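PDB 2J0W: lysine-sensitive aspartokinase 3 from Escherichia coli, which catalyses the ATP-dependent phosphorylation of L-aspartate to 4-phospho-L-aspartate, the first step of lysine biosynthesis, and is feedback-inhibited by lysine. Local coordinates for residues 202-205 with 206-210; 138-141 with 142-146. One frame throughout, in Å; residues are numbered along the deposited sequence.

Contact 1 of 2, residues 202-205 with 206-210; sequences DYTA and ALLAE
One face of the Y203 ring is taken by L207, whose CD1 sits almost squarely over the middle, 3.7 Å from the centroid and 8° off the ring normal, a CH-pi contact between residues one helical turn apart. The other branch touches nearer the rim, with L207 CD2 3.4 Å from Y203 CE1. Y203 CG, anti to the backbone N (chi1 -167°), carries the ring toward the next turn, where both branches of L207 meet it. P157, A262 and P266 also pack on the tyrosine. Replacing Y203 with an alanine would probably leave L207 without its aromatic platform and open a gap toward these three neighbours. The two residues illustrate i to i+4 pairing on helix 200-211 of the amino acid kinase fold, which packs against the central sheet: A205 rests on K8, and A209 on V6 and V217. Along the helix L207 N donates to Y203 O at 2.9 Å, while the bond from A209 N to A205 O is longer, at 3.2 Å, and more bent (140°). T204 and L208 repeat the spacing side by side, T204 CG2 meeting L208 CD1 at 3.3 Å. The threonine's methyl is thus given to packing, whereas its OG1 donates to G200 O and accepts from F184 N. Two residues before the threonine, D202 forms a salt bridge with K8 of the ATP site, its side chain about 4 Å from the bound ADP and magnesium ion.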
loop_
_atom_site.group_PDB
_atom_site.type_symbol
_atom_site.label_atom_id
_atom_site.label_comp_id
_atom_site.label_asym_id
_atom_site.label_seq_id
_atom_site.Cartn_x
_atom_site.Cartn_y
_atom_site.Cartn_z
ATOM N N ASP A 202 -5.766 -23.574 18.649
ATOM C CA ASP A 202 -5.538 -24.136 17.311
ATOM C C ASP A 202 -4.050 -24.106 17.068
ATOM O O ASP A 202 -3.435 -25.080 16.607
ATOM C CB ASP A 202 -6.188 -23.299 16.202
ATOM C CG ASP A 202 -7.691 -23.385 16.205
ATOM O OD1 ASP A 202 -8.225 -24.506 16.412
ATOM O OD2 ASP A 202 -8.332 -22.328 15.980
ATOM N N TYR A 203 -3.486 -22.952 17.384
ATOM C CA TYR A 203 -2.075 -22.725 17.202
ATOM C C TYR A 203 -1.282 -23.779 17.970
ATOM O O TYR A 203 -0.353 -24.383 17.429
ATOM C CB TYR A 203 -1.740 -21.307 17.667
ATOM C CG TYR A 203 -0.380 -20.813 17.248
ATOM C CD1 TYR A 203 0.308 -21.406 16.189
ATOM C CD2 TYR A 203 0.213 -19.731 17.899
ATOM C CE1 TYR A 203 1.553 -20.931 15.793
ATOM C CE2 TYR A 203 1.454 -19.250 17.509
ATOM C CZ TYR A 203 2.117 -19.850 16.456
ATOM O OH TYR A 203 3.326 -19.345 16.041
ATOM N N THR A 204 -1.666 -24.027 19.217
ATOM C CA THR A 204 -0.963 -25.011 20.027
ATOM C C THR A 204 -0.953 -26.378 19.357
ATOM O O THR A 204 0.040 -27.101 19.397
ATOM C CB THR A 204 -1.615 -25.168 21.416
ATOM O OG1 THR A 204 -1.575 -23.917 22.107
ATOM C CG2 THR A 204 -0.875 -26.217 22.234
ATOM N N ALA A 205 -2.071 -26.736 18.747
ATOM C CA ALA A 205 -2.175 -28.037 18.111
ATOM C C ALA A 205 -1.204 -28.166 16.957
ATOM O O ALA A 205 -0.545 -29.186 16.818
ATOM C CB ALA A 205 -3.593 -28.275 17.639
ATOM N N ALA A 206 -1.117 -27.136 16.126
ATOM C CA ALA A 206 -0.189 -27.160 15.004
ATOM C C ALA A 206 1.255 -27.167 15.507
ATOM O O ALA A 206 2.100 -27.883 14.970
ATOM C CB ALA A 206 -0.419 -25.952 14.113
ATOM N N LEU A 207 1.527 -26.381 16.549
ATOM C CA LEU A 207 2.874 -26.260 17.119
ATOM C C LEU A 207 3.487 -27.563 17.615
ATOM O O LEU A 207 4.628 -27.894 17.274
ATOM C CB LEU A 207 2.872 -25.235 18.264
ATOM C CG LEU A 207 2.536 -23.791 17.866
ATOM C CD1 LEU A 207 2.156 -22.990 19.103
ATOM C CD2 LEU A 207 3.715 -23.159 17.135
ATOM N N LEU A 208 2.731 -28.287 18.432
ATOM C CA LEU A 208 3.193 -29.554 18.995
ATOM C C LEU A 208 3.257 -30.639 17.915
ATOM O O LEU A 208 4.036 -31.596 18.018
ATOM C CB LEU A 208 2.256 -29.981 20.129
ATOM C CG LEU A 208 2.112 -28.969 21.271
ATOM C CD1 LEU A 208 0.736 -29.078 21.901
ATOM C CD2 LEU A 208 3.190 -29.214 22.292
ATOM N N ALA A 209 2.430 -30.476 16.882
ATOM C CA ALA A 209 2.391 -31.416 15.767
ATOM C C ALA A 209 3.726 -31.315 15.027
ATOM O O ALA A 209 4.352 -32.330 14.709
ATOM C CB ALA A 209 1.244 -31.073 14.836
ATOM N N GLU A 210 4.157 -30.082 14.768
ATOM C CA GLU A 210 5.421 -29.843 14.092
ATOM C C GLU A 210 6.572 -30.310 14.956
ATOM O O GLU A 210 7.466 -31.020 14.490
ATOM C CB GLU A 210 5.594 -28.359 13.798
ATOM C CG GLU A 210 7.034 -27.946 13.583
ATOM C CD GLU A 210 7.142 -26.552 13.015
ATOM O OE1 GLU A 210 6.425 -25.653 13.508
ATOM O OE2 GLU A 210 7.944 -26.352 12.078
#

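Contact 2 of 2, residues 138-141 with 142-146; sequences QWFD and VRKVM
The K144 side chain crosses that of F140 obliquely, CD lying 4.0 Å from F140 CE1, while V145 CG2 stands at the ring's edge, 4.4 Å from F140 CZ. Beyond CG the lysine chain is extended, and its CE also comes within 4.0 Å of D141 CB. The charged contact is made by D141 and R143. R143 NH2 donates to the syn side of D141 OD2 at 2.8 Å, somewhat out of the carboxylate plane, and NE adds a weak bond to the same oxygen. Carboxylate and guanidinium appear only 20° from coplanar, though D141 OD1 is less surely placed; the arginine chain bends at chi3 (-67°), which probably helps bring its head back to the aspartate. Here edge strand 137-139 of the amino acid kinase sheet gives way to a beta turn of helical conformation, closed by K144 N bonding D141 O at 2.8 Å in a nearly straight line (171°). The helical course continues, V142 O accepting from both V145 N and M146 N, which approach it from opposite faces of its carbonyl plane. Neighbouring elements grip the turn by its polar groups: Q182 OE1 takes V142 N, T193 OG1 pairs with R143 NH1 and S187 OG with R143 O. L162 and L165 of helix 159-176 pack on V145, and L170 on F140.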
loop_
_atom_site.group_PDB
_atom_site.type_symbol
_atom_site.label_atom_id
_atom_site.label_comp_id
_atom_site.label_asym_id
_atom_site.label_seq_id
_atom_site.Cartn_x
_atom_site.Cartn_y
_atom_site.Cartn_z
ATOM N N GLN A 138 -3.006 -40.029 30.318
ATOM C CA GLN A 138 -2.394 -39.178 31.328
ATOM C C GLN A 138 -2.445 -37.684 31.005
ATOM O O GLN A 138 -2.426 -37.265 29.845
ATOM C CB GLN A 138 -0.955 -39.636 31.604
ATOM C CG GLN A 138 -0.108 -39.827 30.345
ATOM C CD GLN A 138 1.241 -40.412 30.665
ATOM O OE1 GLN A 138 1.971 -39.894 31.521
ATOM N NE2 GLN A 138 1.604 -41.501 29.964
ATOM N N TRP A 139 -2.515 -36.897 32.070
ATOM C CA TRP A 139 -2.585 -35.446 31.989
ATOM C C TRP A 139 -1.168 -34.902 31.869
ATOM O O TRP A 139 -0.245 -35.425 32.499
ATOM C CB TRP A 139 -3.258 -34.914 33.258
ATOM C CG TRP A 139 -3.506 -33.445 33.288
ATOM C CD1 TRP A 139 -4.585 -32.780 32.778
ATOM C CD2 TRP A 139 -2.657 -32.449 33.870
ATOM N NE1 TRP A 139 -4.459 -31.428 33.008
ATOM C CE2 TRP A 139 -3.283 -31.197 33.674
ATOM C CE3 TRP A 139 -1.423 -32.491 34.539
ATOM C CZ2 TRP A 139 -2.719 -29.995 34.126
ATOM C CZ3 TRP A 139 -0.859 -31.292 34.988
ATOM C CH2 TRP A 139 -1.508 -30.062 34.776
ATOM N N PHE A 140 -0.995 -33.860 31.054
ATOM C CA PHE A 140 0.317 -33.246 30.865
ATOM C C PHE A 140 0.203 -31.731 30.801
ATOM O O PHE A 140 -0.691 -31.206 30.144
ATOM C CB PHE A 140 0.961 -33.751 29.578
ATOM C CG PHE A 140 2.376 -33.298 29.404
ATOM C CD1 PHE A 140 3.392 -33.846 30.178
ATOM C CD2 PHE A 140 2.694 -32.307 28.486
ATOM C CE1 PHE A 140 4.719 -33.410 30.039
ATOM C CE2 PHE A 140 4.019 -31.861 28.337
ATOM C CZ PHE A 140 5.031 -32.416 29.115
ATOM N N ASP A 141 1.125 -31.040 31.465
ATOM C CA ASP A 141 1.141 -29.567 31.510
ATOM C C ASP A 141 1.982 -28.948 30.373
ATOM O O ASP A 141 3.204 -28.814 30.515
ATOM C CB ASP A 141 1.704 -29.123 32.869
ATOM C CG ASP A 141 1.613 -27.622 33.087
ATOM O OD1 ASP A 141 1.671 -26.844 32.104
ATOM O OD2 ASP A 141 1.499 -27.218 34.262
ATOM N N VAL A 142 1.347 -28.547 29.267
ATOM C CA VAL A 142 2.106 -27.979 28.154
ATOM C C VAL A 142 3.120 -26.965 28.581
ATOM O O VAL A 142 4.149 -26.810 27.932
ATOM C CB VAL A 142 1.250 -27.257 27.099
ATOM C CG1 VAL A 142 0.825 -28.218 26.013
ATOM C CG2 VAL A 142 0.081 -26.577 27.752
ATOM N N ARG A 143 2.843 -26.257 29.660
ATOM C CA ARG A 143 3.786 -25.242 30.097
ATOM C C ARG A 143 5.203 -25.778 30.263
ATOM O O ARG A 143 6.171 -25.023 30.156
ATOM C CB ARG A 143 3.280 -24.581 31.372
ATOM C CG ARG A 143 2.008 -23.800 31.118
ATOM C CD ARG A 143 1.481 -23.178 32.376
ATOM N NE ARG A 143 1.037 -24.201 33.313
ATOM C CZ ARG A 143 0.493 -23.942 34.498
ATOM N NH1 ARG A 143 0.315 -22.684 34.903
ATOM N NH2 ARG A 143 0.144 -24.946 35.284
ATOM N N LYS A 144 5.338 -27.079 30.497
ATOM C CA LYS A 144 6.670 -27.669 30.633
ATOM C C LYS A 144 7.364 -27.655 29.275
ATOM O O LYS A 144 8.590 -27.715 29.195
ATOM C CB LYS A 144 6.591 -29.114 31.118
ATOM C CG LYS A 144 5.955 -29.310 32.472
ATOM C CD LYS A 144 5.877 -30.799 32.787
ATOM C CE LYS A 144 4.988 -31.083 33.989
ATOM N NZ LYS A 144 4.656 -32.535 34.061
ATOM N N VAL A 145 6.578 -27.566 28.207
ATOM C CA VAL A 145 7.140 -27.567 26.871
ATOM C C VAL A 145 6.943 -26.330 26.019
ATOM O O VAL A 145 7.862 -25.926 25.305
ATOM C CB VAL A 145 6.632 -28.771 26.096
ATOM C CG1 VAL A 145 6.624 -28.471 24.612
ATOM C CG2 VAL A 145 7.529 -29.972 26.398
ATOM N N MET A 146 5.758 -25.731 26.085
ATOM C CA MET A 146 5.428 -24.548 25.286
ATOM C C MET A 146 6.094 -23.263 25.763
ATOM O O MET A 146 5.434 -22.415 26.366
ATOM C CB MET A 146 3.907 -24.360 25.289
ATOM C CG MET A 146 3.388 -23.251 24.403
ATOM S SD MET A 146 3.770 -23.568 22.678
ATOM C CE MET A 146 2.649 -24.867 22.345
#

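Contact 1 is wholly buried inside a single helix, whereas contact 2 lies farther out, at the sheet's edge, and is only partly buried. Their chemistry follows: CH-pi and aliphatic packing on regular helical bonds in 202-210, a salt bridge and turn bonds with an exposed lysine in 138-146. Yet both belong to the aspartokinase region and meet directly, their centres about 13 Å apart. The methyl of M146, CE, packs 3.8 Å from T204 CG2, and it also touches L207 CD1, while V142 and V145 lean on L208. The apolar residues of 142-146 thereby join the helix, whose first turn lies beside the nucleotide.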